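Local coordinates for protein inositol-1,4,5-trisphosphate 5-phosphatase 1 (Schizosaccharomyces pombe, PDB 1I9Z) that removes the 5-phosphate from soluble and lipid inositol phosphates, using magnesium, in the catalytic domain of a synaptojanin-like protein that controls phosphoinositide levels and takes part in membrane traffic, at residues 44-49 with 60-65; 150-155 with 197-202; 257-262 with 268-273. All coordinates share one frame; numbering follows the deposited sequence.

Contact 1 (44-49 with 60-65); sequences ENWLFP and VGFQEI. With CA (calcium ion), chain B.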
# COMPACT_ATOMS: atom_id res chain seq x y z
N GLU A 44 2.38 -11.41 -16.34
CA GLU A 44 1.17 -10.76 -16.88
C GLU A 44 -0.11 -10.95 -16.06
O GLU A 44 -0.91 -10.02 -15.93
CB GLU A 44 0.92 -11.30 -18.33
CG GLU A 44 2.22 -11.51 -19.19
CD GLU A 44 3.28 -12.58 -18.68
OE1 GLU A 44 3.00 -13.77 -18.28
OE2 GLU A 44 4.48 -12.17 -18.74
N ASN A 45 -0.32 -12.16 -15.58
CA ASN A 45 -1.53 -12.51 -14.80
C ASN A 45 -1.59 -11.74 -13.50
O ASN A 45 -2.68 -11.51 -12.93
CB ASN A 45 -1.54 -14.03 -14.52
CG ASN A 45 -1.81 -14.85 -15.81
OD1 ASN A 45 -1.56 -16.09 -15.87
ND2 ASN A 45 -2.34 -14.16 -16.86
N TRP A 46 -0.42 -11.31 -13.05
CA TRP A 46 -0.38 -10.57 -11.79
C TRP A 46 -0.56 -9.05 -11.93
O TRP A 46 -1.37 -8.41 -11.25
CB TRP A 46 0.93 -10.96 -11.06
CG TRP A 46 1.20 -10.16 -9.76
CD1 TRP A 46 0.30 -9.82 -8.79
CD2 TRP A 46 2.48 -9.71 -9.31
NE1 TRP A 46 0.95 -9.19 -7.72
CE2 TRP A 46 2.29 -9.12 -8.01
CE3 TRP A 46 3.78 -9.76 -9.86
CZ2 TRP A 46 3.34 -8.58 -7.29
CZ3 TRP A 46 4.82 -9.24 -9.17
CH2 TRP A 46 4.63 -8.65 -7.87
N LEU A 47 0.22 -8.47 -12.83
CA LEU A 47 0.18 -7.04 -13.04
C LEU A 47 -0.88 -6.52 -14.00
O LEU A 47 -1.24 -5.33 -13.92
CB LEU A 47 1.59 -6.56 -13.47
CG LEU A 47 2.59 -6.04 -12.39
CD1 LEU A 47 2.25 -6.46 -10.94
CD2 LEU A 47 4.03 -6.37 -12.75
N PHE A 48 -1.40 -7.37 -14.91
CA PHE A 48 -2.48 -6.91 -15.83
C PHE A 48 -3.60 -7.95 -15.71
O PHE A 48 -4.02 -8.58 -16.69
CB PHE A 48 -1.92 -6.89 -17.25
CG PHE A 48 -0.63 -6.12 -17.36
CD1 PHE A 48 0.48 -6.69 -17.95
CD2 PHE A 48 -0.59 -4.80 -16.93
CE1 PHE A 48 1.67 -5.91 -18.13
CE2 PHE A 48 0.55 -4.01 -17.09
CZ PHE A 48 1.68 -4.58 -17.69
N PRO A 49 -4.08 -8.15 -14.49
CA PRO A 49 -5.13 -9.14 -14.22
C PRO A 49 -6.49 -8.87 -14.74
O PRO A 49 -7.26 -9.82 -15.00
CB PRO A 49 -5.16 -9.20 -12.71
CG PRO A 49 -5.04 -7.69 -12.38
CD PRO A 49 -3.86 -7.29 -13.30
N VAL A 60 4.70 -1.69 -6.33
CA VAL A 60 5.03 -3.09 -6.21
C VAL A 60 5.96 -3.38 -5.03
O VAL A 60 7.05 -2.80 -4.93
CB VAL A 60 5.74 -3.59 -7.51
CG1 VAL A 60 5.93 -5.13 -7.48
CG2 VAL A 60 4.91 -3.13 -8.77
N GLY A 61 5.52 -4.29 -4.16
CA GLY A 61 6.31 -4.68 -3.03
C GLY A 61 6.63 -6.16 -3.09
O GLY A 61 5.74 -7.02 -3.34
N PHE A 62 7.91 -6.46 -2.88
CA PHE A 62 8.39 -7.84 -2.85
C PHE A 62 8.92 -8.19 -1.49
O PHE A 62 9.47 -7.29 -0.76
CB PHE A 62 9.59 -8.05 -3.85
CG PHE A 62 9.19 -7.92 -5.28
CD1 PHE A 62 9.56 -6.82 -6.01
CD2 PHE A 62 8.46 -8.93 -5.90
CE1 PHE A 62 9.20 -6.72 -7.41
CE2 PHE A 62 8.09 -8.84 -7.30
CZ PHE A 62 8.47 -7.73 -8.04
N GLN A 63 8.72 -9.47 -1.09
CA GLN A 63 9.36 -10.00 0.10
C GLN A 63 10.22 -11.20 -0.34
O GLN A 63 9.93 -11.87 -1.35
CB GLN A 63 8.39 -10.41 1.19
CG GLN A 63 7.43 -9.20 1.56
CD GLN A 63 6.28 -9.11 0.57
OE1 GLN A 63 5.76 -10.15 0.13
NE2 GLN A 63 5.84 -7.89 0.26
N GLU A 64 11.25 -11.49 0.44
CA GLU A 64 12.19 -12.59 0.14
C GLU A 64 12.82 -12.55 -1.25
O GLU A 64 12.85 -13.58 -1.97
CB GLU A 64 11.57 -13.98 0.40
CG GLU A 64 11.05 -14.07 1.85
CD GLU A 64 10.80 -15.48 2.29
OE1 GLU A 64 11.55 -16.39 1.85
OE2 GLU A 64 9.93 -15.69 3.14
N ILE A 65 13.33 -11.39 -1.64
CA ILE A 65 14.05 -11.31 -2.94
C ILE A 65 15.18 -12.35 -2.84
O ILE A 65 15.59 -12.99 -3.83
CB ILE A 65 14.57 -9.88 -3.19
CG1 ILE A 65 13.38 -9.02 -3.65
CG2 ILE A 65 15.78 -9.90 -4.31
CD1 ILE A 65 13.69 -7.59 -3.84
CA CA B . 9.70 -18.48 2.71
O HOH W 1 9.78 -17.65 4.78
O HOH W 2 12.09 -19.65 3.58
O HOH W 3 8.70 -20.42 3.06
O HOH W 4 8.36 -17.58 1.11
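The short helix 44-47, closed by F48 N returning to E44 O at 2.9 Å, lies against strand 57-63 with no backbone hydrogen bond across, and W46 touches V60 and F62. The far corner of the indole does the touching. W46 CH2 approaches F62 CE2 at 3.5 Å and V60 CG1 at 3.8 Å. F62 CE2 lies at the indole edge, near its plane, while the two six-membered rings are turned obliquely, planes 65° apart, an aromatic pair that is neither stacked nor T-shaped. The indole reaches the strand because CG stands opposite the backbone N (chi1 175°), and L47 CD1 covers one face of the W46 ring, 3.6 Å above the plane. Helix 44-47 is the helix of a beta-alpha-beta crossover between the parallel neighbours 20-33 and 57-63, in the six-stranded sheet of the DNase I-like fold. Tryptophan suits this place: its long, flat ring spans from helix to sheet, and its one polar atom, NE1, is satisfied by I309 O. V60 and F62, two residues apart, offer the apolar surface it needs. Just past the strand's end, E64 OE2 binds the calcium ion at 2.8 Å, alongside four waters, the carboxylate itself being positioned by N33 ND2 and by L68 N.

Contact 2 (150-155 with 197-202); sequences AIRFDY and FNHDYV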
# COMPACT_ATOMS: atom_id res chain seq x y z
N ALA A 150 9.32 2.07 2.92
CA ALA A 150 8.30 3.04 2.61
C ALA A 150 8.75 4.20 1.68
O ALA A 150 9.91 4.66 1.73
CB ALA A 150 7.71 3.64 3.97
N ILE A 151 7.85 4.58 0.77
CA ILE A 151 8.07 5.72 -0.11
C ILE A 151 6.77 6.57 -0.08
O ILE A 151 5.66 6.04 -0.19
CB ILE A 151 8.36 5.24 -1.54
CG1 ILE A 151 9.73 4.48 -1.52
CG2 ILE A 151 8.40 6.47 -2.47
CD1 ILE A 151 9.95 3.56 -2.83
N ARG A 152 6.93 7.89 0.06
CA ARG A 152 5.80 8.81 0.07
C ARG A 152 6.09 9.91 -0.96
O ARG A 152 7.23 10.08 -1.45
CB ARG A 152 5.61 9.40 1.48
CG ARG A 152 6.79 10.35 2.02
CD ARG A 152 6.77 11.79 1.44
NE ARG A 152 5.49 12.46 1.74
CZ ARG A 152 4.98 13.52 1.10
NH1 ARG A 152 3.78 13.98 1.48
NH2 ARG A 152 5.67 14.14 0.13
N PHE A 153 5.03 10.61 -1.34
CA PHE A 153 5.19 11.68 -2.31
C PHE A 153 3.88 12.50 -2.36
O PHE A 153 2.81 12.06 -1.87
CB PHE A 153 5.54 11.12 -3.72
CG PHE A 153 4.53 10.16 -4.32
CD1 PHE A 153 3.46 10.63 -5.05
CD2 PHE A 153 4.65 8.77 -4.12
CE1 PHE A 153 2.50 9.75 -5.60
CE2 PHE A 153 3.71 7.87 -4.66
CZ PHE A 153 2.63 8.34 -5.40
N ASP A 154 3.97 13.68 -2.94
CA ASP A 154 2.74 14.46 -3.09
C ASP A 154 2.41 14.35 -4.56
O ASP A 154 3.32 14.34 -5.40
CB ASP A 154 2.99 15.92 -2.70
CG ASP A 154 3.26 16.07 -1.28
OD1 ASP A 154 2.42 15.60 -0.50
OD2 ASP A 154 4.31 16.60 -0.89
N TYR A 155 1.12 14.20 -4.85
CA TYR A 155 0.61 14.19 -6.22
C TYR A 155 -0.24 15.48 -6.21
O TYR A 155 -1.33 15.57 -5.60
CB TYR A 155 -0.19 12.94 -6.54
CG TYR A 155 -0.51 12.83 -8.01
CD1 TYR A 155 0.03 11.80 -8.79
CD2 TYR A 155 -1.36 13.76 -8.64
CE1 TYR A 155 -0.26 11.68 -10.12
CE2 TYR A 155 -1.66 13.65 -10.01
CZ TYR A 155 -1.10 12.61 -10.74
OH TYR A 155 -1.33 12.48 -12.07
N PHE A 197 1.76 8.74 9.01
CA PHE A 197 0.37 9.13 9.17
C PHE A 197 0.00 10.48 8.65
O PHE A 197 -1.18 10.76 8.38
CB PHE A 197 -0.04 9.00 10.65
CG PHE A 197 0.13 7.59 11.18
CD1 PHE A 197 1.23 7.26 11.97
CD2 PHE A 197 -0.77 6.59 10.82
CE1 PHE A 197 1.45 5.96 12.41
CE2 PHE A 197 -0.58 5.27 11.25
CZ PHE A 197 0.54 4.95 12.05
N ASN A 198 1.03 11.31 8.44
CA ASN A 198 0.87 12.66 7.95
C ASN A 198 0.61 12.69 6.44
O ASN A 198 1.32 13.41 5.75
CB ASN A 198 2.17 13.46 8.22
CG ASN A 198 2.57 13.53 9.74
OD1 ASN A 198 3.80 13.56 10.10
ND2 ASN A 198 1.55 13.61 10.62
N HIS A 199 -0.38 11.91 5.94
CA HIS A 199 -0.75 11.81 4.54
C HIS A 199 -2.26 11.65 4.35
O HIS A 199 -2.92 11.04 5.21
CB HIS A 199 -0.09 10.56 3.92
CG HIS A 199 1.41 10.63 3.91
ND1 HIS A 199 2.19 10.23 4.97
CD2 HIS A 199 2.24 11.23 3.04
CE1 HIS A 199 3.45 10.59 4.76
NE2 HIS A 199 3.50 11.21 3.59
N ASP A 200 -2.77 12.11 3.22
CA ASP A 200 -4.19 11.91 2.88
C ASP A 200 -4.50 10.42 2.67
O ASP A 200 -5.56 9.93 3.11
CB ASP A 200 -4.52 12.67 1.61
CG ASP A 200 -4.28 14.15 1.80
OD1 ASP A 200 -5.02 14.75 2.63
OD2 ASP A 200 -3.32 14.70 1.24
N TYR A 201 -3.59 9.71 1.99
CA TYR A 201 -3.78 8.28 1.72
C TYR A 201 -2.55 7.48 2.13
O TYR A 201 -1.41 7.88 1.81
CB TYR A 201 -4.03 8.07 0.21
CG TYR A 201 -5.13 8.93 -0.37
CD1 TYR A 201 -4.90 9.68 -1.51
CD2 TYR A 201 -6.42 8.93 0.20
CE1 TYR A 201 -5.90 10.42 -2.12
CE2 TYR A 201 -7.44 9.66 -0.37
CZ TYR A 201 -7.19 10.41 -1.53
OH TYR A 201 -8.17 11.16 -2.11
N VAL A 202 -2.74 6.34 2.82
CA VAL A 202 -1.62 5.49 3.19
C VAL A 202 -2.02 4.05 2.80
O VAL A 202 -3.15 3.62 3.12
CB VAL A 202 -1.39 5.48 4.73
CG1 VAL A 202 -0.22 4.54 5.05
CG2 VAL A 202 -1.13 6.90 5.27
O HOH W 5 1.47 14.31 3.22
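In the five-stranded sheet, R152, on strand 147-155, reaches across to H199 in the loop that leads into strand 201-205; strand 158-166 runs between the two. The CA atoms of R152 and H199 are 8.5 Å apart, and the backbones do not pair, so a long side chain bridges the gap. R152 NE donates to H199 NE2 at 3.0 Å, with an N-H...N angle of 163°. The bond lies almost in the plane of both groups, although the guanidinium and imidazole planes are 41° apart. Since H199 ND1 binds I196 O, NE2 is left to accept, consistent with a neutral ring protonated at ND1. The arginine folds back, with CG set between the backbone N and the carbonyl carbon (chi1 66°) and further bends at chi2 and chi3, which brings its end beside D154. There R152 NH1 meets D154 OD1 at 2.9 Å and R152 NH2 meets D154 OD2 at 3.0 Å, a two-pronged salt bridge reaching the carboxylate from above its plane. A water links NH1, weakly, to N198 O. A methionine in place of R152 would probably leave H199 NE2 without its donor and D154 without its charged mate. R152 NH2 also donates to N129 O of the outer strand 127-136, while the H199 side chain touches C161 of strand 158-166 and F190, after helix 174-187, packs against R152.

Contact 3 (257-262 with 268-273); sequences FPPTYK and DIYDTS. With 2IP (D-myo-inositol-1,4-bisphosphate), chain C.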
# COMPACT_ATOMS: atom_id res chain seq x y z
N PHE A 257 -10.65 -14.54 -1.92
CA PHE A 257 -9.68 -15.48 -2.49
C PHE A 257 -9.16 -16.42 -1.43
O PHE A 257 -9.15 -16.08 -0.25
CB PHE A 257 -8.52 -14.70 -3.16
CG PHE A 257 -7.89 -13.67 -2.28
CD1 PHE A 257 -6.76 -13.99 -1.49
CD2 PHE A 257 -8.40 -12.37 -2.25
CE1 PHE A 257 -6.14 -12.97 -0.67
CE2 PHE A 257 -7.81 -11.36 -1.45
CZ PHE A 257 -6.67 -11.66 -0.66
N PRO A 258 -8.69 -17.62 -1.82
CA PRO A 258 -8.18 -18.58 -0.86
C PRO A 258 -6.85 -18.16 -0.24
O PRO A 258 -6.17 -17.28 -0.80
CB PRO A 258 -8.00 -19.86 -1.70
CG PRO A 258 -8.68 -19.58 -3.08
CD PRO A 258 -8.64 -18.12 -3.23
N PRO A 259 -6.49 -18.72 0.92
CA PRO A 259 -5.24 -18.48 1.67
C PRO A 259 -4.11 -18.59 0.63
O PRO A 259 -4.09 -19.54 -0.22
CB PRO A 259 -5.20 -19.66 2.63
CG PRO A 259 -6.70 -19.70 3.09
CD PRO A 259 -7.43 -19.54 1.73
N THR A 260 -3.23 -17.57 0.63
CA THR A 260 -2.18 -17.48 -0.35
C THR A 260 -0.91 -18.18 0.05
O THR A 260 0.07 -18.14 -0.70
CB THR A 260 -1.82 -16.01 -0.56
OG1 THR A 260 -1.54 -15.39 0.75
CG2 THR A 260 -3.01 -15.25 -1.20
N TYR A 261 -0.93 -18.81 1.22
CA TYR A 261 0.18 -19.46 1.78
C TYR A 261 -0.29 -20.73 2.41
O TYR A 261 -1.39 -20.86 2.97
CB TYR A 261 0.83 -18.59 2.88
CG TYR A 261 1.91 -19.28 3.69
CD1 TYR A 261 3.23 -19.31 3.23
CD2 TYR A 261 1.63 -19.81 4.98
CE1 TYR A 261 4.28 -19.83 4.04
CE2 TYR A 261 2.68 -20.36 5.78
CZ TYR A 261 3.99 -20.35 5.29
OH TYR A 261 5.05 -20.85 6.05
N LYS A 262 0.79 -21.42 2.09
CA LYS A 262 1.75 -22.42 1.94
C LYS A 262 1.54 -23.43 0.86
O LYS A 262 1.04 -24.43 1.13
CB LYS A 262 2.16 -22.99 3.25
CG LYS A 262 3.14 -23.91 3.00
CD LYS A 262 4.30 -23.22 2.49
CE LYS A 262 5.31 -23.56 3.60
NZ LYS A 262 6.60 -24.00 2.90
N ASP A 268 -1.09 -26.39 -7.25
CA ASP A 268 -2.28 -25.84 -6.57
C ASP A 268 -2.40 -26.50 -5.23
O ASP A 268 -3.45 -26.35 -4.56
CB ASP A 268 -3.53 -26.23 -7.39
CG ASP A 268 -3.67 -25.43 -8.66
OD1 ASP A 268 -3.38 -24.21 -8.65
OD2 ASP A 268 -4.12 -25.97 -9.71
N ILE A 269 -1.35 -27.18 -4.78
CA ILE A 269 -1.49 -28.01 -3.59
C ILE A 269 -0.91 -27.36 -2.34
O ILE A 269 0.21 -26.84 -2.38
CB ILE A 269 -0.77 -29.34 -3.90
CG1 ILE A 269 -1.52 -30.01 -5.08
CG2 ILE A 269 -0.72 -30.30 -2.69
CD1 ILE A 269 -1.02 -31.39 -5.34
N TYR A 270 -1.67 -27.40 -1.25
CA TYR A 270 -1.11 -26.84 0.01
C TYR A 270 -0.06 -27.79 0.60
O TYR A 270 -0.23 -29.04 0.64
CB TYR A 270 -2.20 -26.56 1.03
CG TYR A 270 -3.00 -25.37 0.64
CD1 TYR A 270 -4.25 -25.50 0.01
CD2 TYR A 270 -2.50 -24.03 0.91
CE1 TYR A 270 -5.02 -24.32 -0.37
CE2 TYR A 270 -3.30 -22.89 0.55
CZ TYR A 270 -4.54 -23.06 -0.10
OH TYR A 270 -5.26 -21.97 -0.54
N ASP A 271 0.97 -27.16 1.14
CA ASP A 271 2.13 -27.80 1.74
C ASP A 271 2.01 -29.28 2.09
O ASP A 271 1.36 -29.62 3.08
CB ASP A 271 2.55 -27.02 3.03
CG ASP A 271 3.93 -27.49 3.56
OD1 ASP A 271 4.67 -28.18 2.83
OD2 ASP A 271 4.29 -27.16 4.70
N THR A 272 2.62 -30.15 1.26
CA THR A 272 2.64 -31.58 1.52
C THR A 272 3.96 -31.99 2.16
O THR A 272 4.22 -33.18 2.30
CB THR A 272 2.37 -32.42 0.19
OG1 THR A 272 3.36 -32.10 -0.79
CG2 THR A 272 1.02 -32.06 -0.38
N SER A 273 4.81 -31.02 2.53
CA SER A 273 6.08 -31.36 3.19
C SER A 273 5.74 -31.81 4.59
O SER A 273 4.61 -31.64 5.09
CB SER A 273 7.06 -30.18 3.26
OG SER A 273 6.74 -29.31 4.34
C1 2IP C . 7.18 -21.46 11.77
C2 2IP C . 8.58 -21.20 11.16
C3 2IP C . 8.65 -21.67 9.66
C4 2IP C . 7.54 -21.07 8.76
C5 2IP C . 6.18 -21.48 9.37
C6 2IP C . 6.01 -20.97 10.83
O1 2IP C . 6.82 -22.23 12.89
O2 2IP C . 8.93 -19.84 11.17
O3 2IP C . 9.88 -21.31 9.10
O4 2IP C . 7.69 -21.60 7.41
O5 2IP C . 5.11 -20.96 8.59
O6 2IP C . 4.73 -21.49 11.18
P4 2IP C . 8.07 -20.72 6.15
O41 2IP C . 7.06 -19.51 6.13
O42 2IP C . 7.94 -21.52 4.93
O43 2IP C . 9.52 -20.33 6.45
P1 2IP C . 6.37 -21.89 14.28
O11 2IP C . 7.30 -22.74 15.15
O12 2IP C . 6.41 -20.46 14.76
O13 2IP C . 4.97 -22.51 14.39
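The edge of the Y270 ring meets the carbonyl oxygens of P259 and Y261, a side chain set against backbone in a region without helix or strand. Y270 OH donates to P259 O at 2.7 Å, in the carbonyl plane and on a lone pair, while Y270 CE2 lies 3.7 Å from Y261 O. Proline suits position 259 because its ring offers the phenol an apolar wall. The main chain adds D271 N to K262 O, 2.7 Å and nearly straight at 176°, with Y270 CA making a CA-H...O contact to the same oxygen. K262 CG, anti to the backbone N (chi1 -177°), presses on D271 CB at 3.2 Å. D271 is held by an Asx turn, its OD1 taking S273 N and S273 OG, and its OD2 accepts from R277 N. K262 CB covers one face of the Y261 ring. Y261 OH sits by O5 of the bound inositol 1,4-bisphosphate, though its spacing to the phosphate is doubtful. K262 NZ makes a weak bond to phosphate oxygen O42 at 3.5 Å and lies 4.3 Å from D271 OD2. Backbone-directed bonds thus hold the loop so that the lysine's charge can face the 4-phosphate, if weakly, with D271 probably tempering it.

Contact 1 is fully buried and apolar, contact 2 partly buried and built on charge and hydrogen bonds, and contact 3 the most peripheral, its centre about 24 Å from that of the chain. Contacts 1 and 2 belong to the two different sheets of the fold: the first ties a crossover helix to the six-stranded sheet, the second spans a strand of the five-stranded one. Contact 3 shares no strand with either and orders loop chain instead. The ligand-binding end of the domain holds contacts 1 and 3, whose centres lie about 18 Å apart; one carries a calcium ligand and the other pocket residues. Contact 2, about 34 Å from contact 3 between centres, touches neither bound group.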